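Local structure of trans-2-enoyl-CoA reductase [NADH] (Treponema denticola ATCC 35405, 4GGO) at residues I79-E84 and G119-D124. The protein catalyses the NADH-dependent reduction of the carbon-carbon double bond of trans-2-enoyl-CoA thioesters such as crotonyl-CoA, a step in fatty acid synthesis. Numbering follows the deposited sequence.
Sequences IGVSFE and GDAFSD
The aromatic ring of Phe83 lies flat over the peptide joining Gly119 to Asp120: Asp120 N sits 3.7 Å above the ring plane, over its centre. With CG anti to the backbone N (chi1 -158°), the ring is carried over the start of the loop 119-124, and its CD1 comes within 3.6 Å of Gly119 C. Glycine suits this place because its backbone is extended with a positive phi, a shape that residues with side chains rarely adopt. Over the same face, toward its CD2-CE2 side, Asp120 CB comes within 3.8 Å of Phe83 CE2, the carboxylate plane turned 17° from that of the ring.

Alongside this contact, Gly119 N donates to Ser82 O at 2.9 Å, a fairly straight bond (161°) that carries the pairing of parallel strands 77-82 and 114-118 just past the second strand's end. The buried side is that of Val81 and Ala121, where Val81 CG1 meets Ala121 CB at 3.7 Å; Ile126 and Val130 of helix 124-136 also pack on Val81, and the small methyl of Ala121 touches both Val81 and Leu148. Phe83, by contrast, is exposed to solvent, one ring face resting on the loop backbone.

Asp120 also shapes its own loop: OD1 accepts from Phe122 N in an Asx turn, while its carbonyl O takes both Ser123 N and Ser123 OG, the latter at 2.6 Å, ahead of the helix that Ser123 N-caps.

These are strand-end loops of a Rossmann fold. One backbone bond, apolar contact and peptide-face packing bring Asp120 and Ala121 beside Phe83 and Glu84; all four bind NAD(+), and Glu84 helps discriminate NADH from NADPH.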
loop_
_atom_site.group_PDB
_atom_site.type_symbol
_atom_site.label_atom_id
_atom_site.label_comp_id
_atom_site.label_asym_id
_atom_site.label_seq_id
_atom_site.Cartn_x
_atom_site.Cartn_y
_atom_site.Cartn_z
ATOM N N ILE A 79 16.279 -3.340 -1.024
ATOM C CA ILE A 79 16.427 -2.612 0.223
ATOM C C ILE A 79 15.058 -2.057 0.593
ATOM O O ILE A 79 14.439 -1.340 -0.194
ATOM C CB ILE A 79 17.431 -1.456 0.102
ATOM C CG1 ILE A 79 18.838 -1.998 -0.160
ATOM C CG2 ILE A 79 17.418 -0.608 1.365
ATOM C CD1 ILE A 79 19.867 -0.923 -0.407
ATOM N N GLY A 80 14.581 -2.409 1.779
ATOM C CA GLY A 80 13.284 -1.948 2.237
ATOM C C GLY A 80 13.403 -0.980 3.395
ATOM O O GLY A 80 14.255 -1.142 4.268
ATOM N N VAL A 81 12.546 0.035 3.398
ATOM C CA VAL A 81 12.513 1.013 4.474
ATOM C C VAL A 81 11.106 1.127 5.048
ATOM O O VAL A 81 10.139 1.297 4.306
ATOM C CB VAL A 81 12.965 2.403 3.986
ATOM C CG1 VAL A 81 12.816 3.428 5.099
ATOM C CG2 VAL A 81 14.401 2.353 3.490
ATOM N N SER A 82 10.997 1.021 6.368
ATOM C CA SER A 82 9.725 1.209 7.057
ATOM C C SER A 82 9.969 1.649 8.497
ATOM O O SER A 82 11.060 1.468 9.030
ATOM C CB SER A 82 8.895 -0.075 7.031
ATOM O OG SER A 82 9.521 -1.106 7.774
ATOM N N PHE A 83 8.947 2.225 9.121
ATOM C CA PHE A 83 9.063 2.709 10.492
ATOM C C PHE A 83 8.245 1.832 11.436
ATOM O O PHE A 83 7.036 2.014 11.577
ATOM C CB PHE A 83 8.596 4.163 10.582
ATOM C CG PHE A 83 9.141 4.907 11.771
ATOM C CD1 PHE A 83 10.048 4.308 12.632
ATOM C CD2 PHE A 83 8.743 6.210 12.026
ATOM C CE1 PHE A 83 10.549 4.995 13.724
ATOM C CE2 PHE A 83 9.241 6.901 13.118
ATOM C CZ PHE A 83 10.145 6.292 13.967
ATOM N N GLU A 84 8.912 0.886 12.087
ATOM C CA GLU A 84 8.229 -0.073 12.947
ATOM C C GLU A 84 8.563 0.122 14.418
ATOM O O GLU A 84 9.471 0.872 14.771
ATOM C CB GLU A 84 8.599 -1.501 12.540
ATOM C CG GLU A 84 8.430 -1.788 11.064
ATOM C CD GLU A 84 7.009 -1.580 10.597
ATOM O OE1 GLU A 84 6.078 -1.906 11.363
ATOM O OE2 GLU A 84 6.824 -1.084 9.467
ATOM N N GLY A 119 13.186 2.887 10.363
ATOM C CA GLY A 119 13.233 4.269 10.803
ATOM C C GLY A 119 12.329 5.174 9.990
ATOM O O GLY A 119 11.658 4.728 9.058
ATOM N N ASP A 120 12.313 6.455 10.346
ATOM C CA ASP A 120 11.474 7.435 9.666
ATOM C C ASP A 120 12.007 7.752 8.271
ATOM O O ASP A 120 13.016 8.441 8.124
ATOM C CB ASP A 120 11.375 8.715 10.501
ATOM C CG ASP A 120 10.486 9.765 9.861
ATOM O OD1 ASP A 120 9.624 9.400 9.031
ATOM O OD2 ASP A 120 10.645 10.959 10.196
ATOM N N ALA A 121 11.315 7.254 7.251
ATOM C CA ALA A 121 11.738 7.439 5.864
ATOM C C ALA A 121 11.668 8.897 5.416
ATOM O O ALA A 121 12.207 9.261 4.371
ATOM C CB ALA A 121 10.908 6.559 4.937
ATOM N N PHE A 122 10.996 9.725 6.209
ATOM C CA PHE A 122 10.901 11.152 5.928
ATOM C C PHE A 122 12.165 11.875 6.381
ATOM O O PHE A 122 12.372 13.044 6.055
ATOM C CB PHE A 122 9.681 11.749 6.632
ATOM C CG PHE A 122 8.366 11.277 6.074
ATOM C CD1 PHE A 122 8.199 11.103 4.713
ATOM C CD2 PHE A 122 7.299 11.006 6.915
ATOM C CE1 PHE A 122 6.993 10.671 4.195
ATOM C CE2 PHE A 122 6.088 10.572 6.403
ATOM C CZ PHE A 122 5.936 10.404 5.041
ATOM N N SER A 123 13.008 11.171 7.131
ATOM C CA SER A 123 14.213 11.768 7.702
ATOM C C SER A 123 15.420 11.622 6.783
ATOM O O SER A 123 15.518 10.662 6.019
ATOM C CB SER A 123 14.525 11.152 9.065
ATOM O OG SER A 123 15.015 9.832 8.940
ATOM N N ASP A 124 16.332 12.587 6.854
ATOM C CA ASP A 124 17.559 12.538 6.063
ATOM C C ASP A 124 18.523 11.480 6.594
ATOM O O ASP A 124 19.395 11.007 5.864
ATOM C CB ASP A 124 18.245 13.906 6.035
ATOM C CG ASP A 124 17.520 14.906 5.152
ATOM O OD1 ASP A 124 16.870 14.480 4.174
ATOM O OD2 ASP A 124 17.606 16.119 5.434
#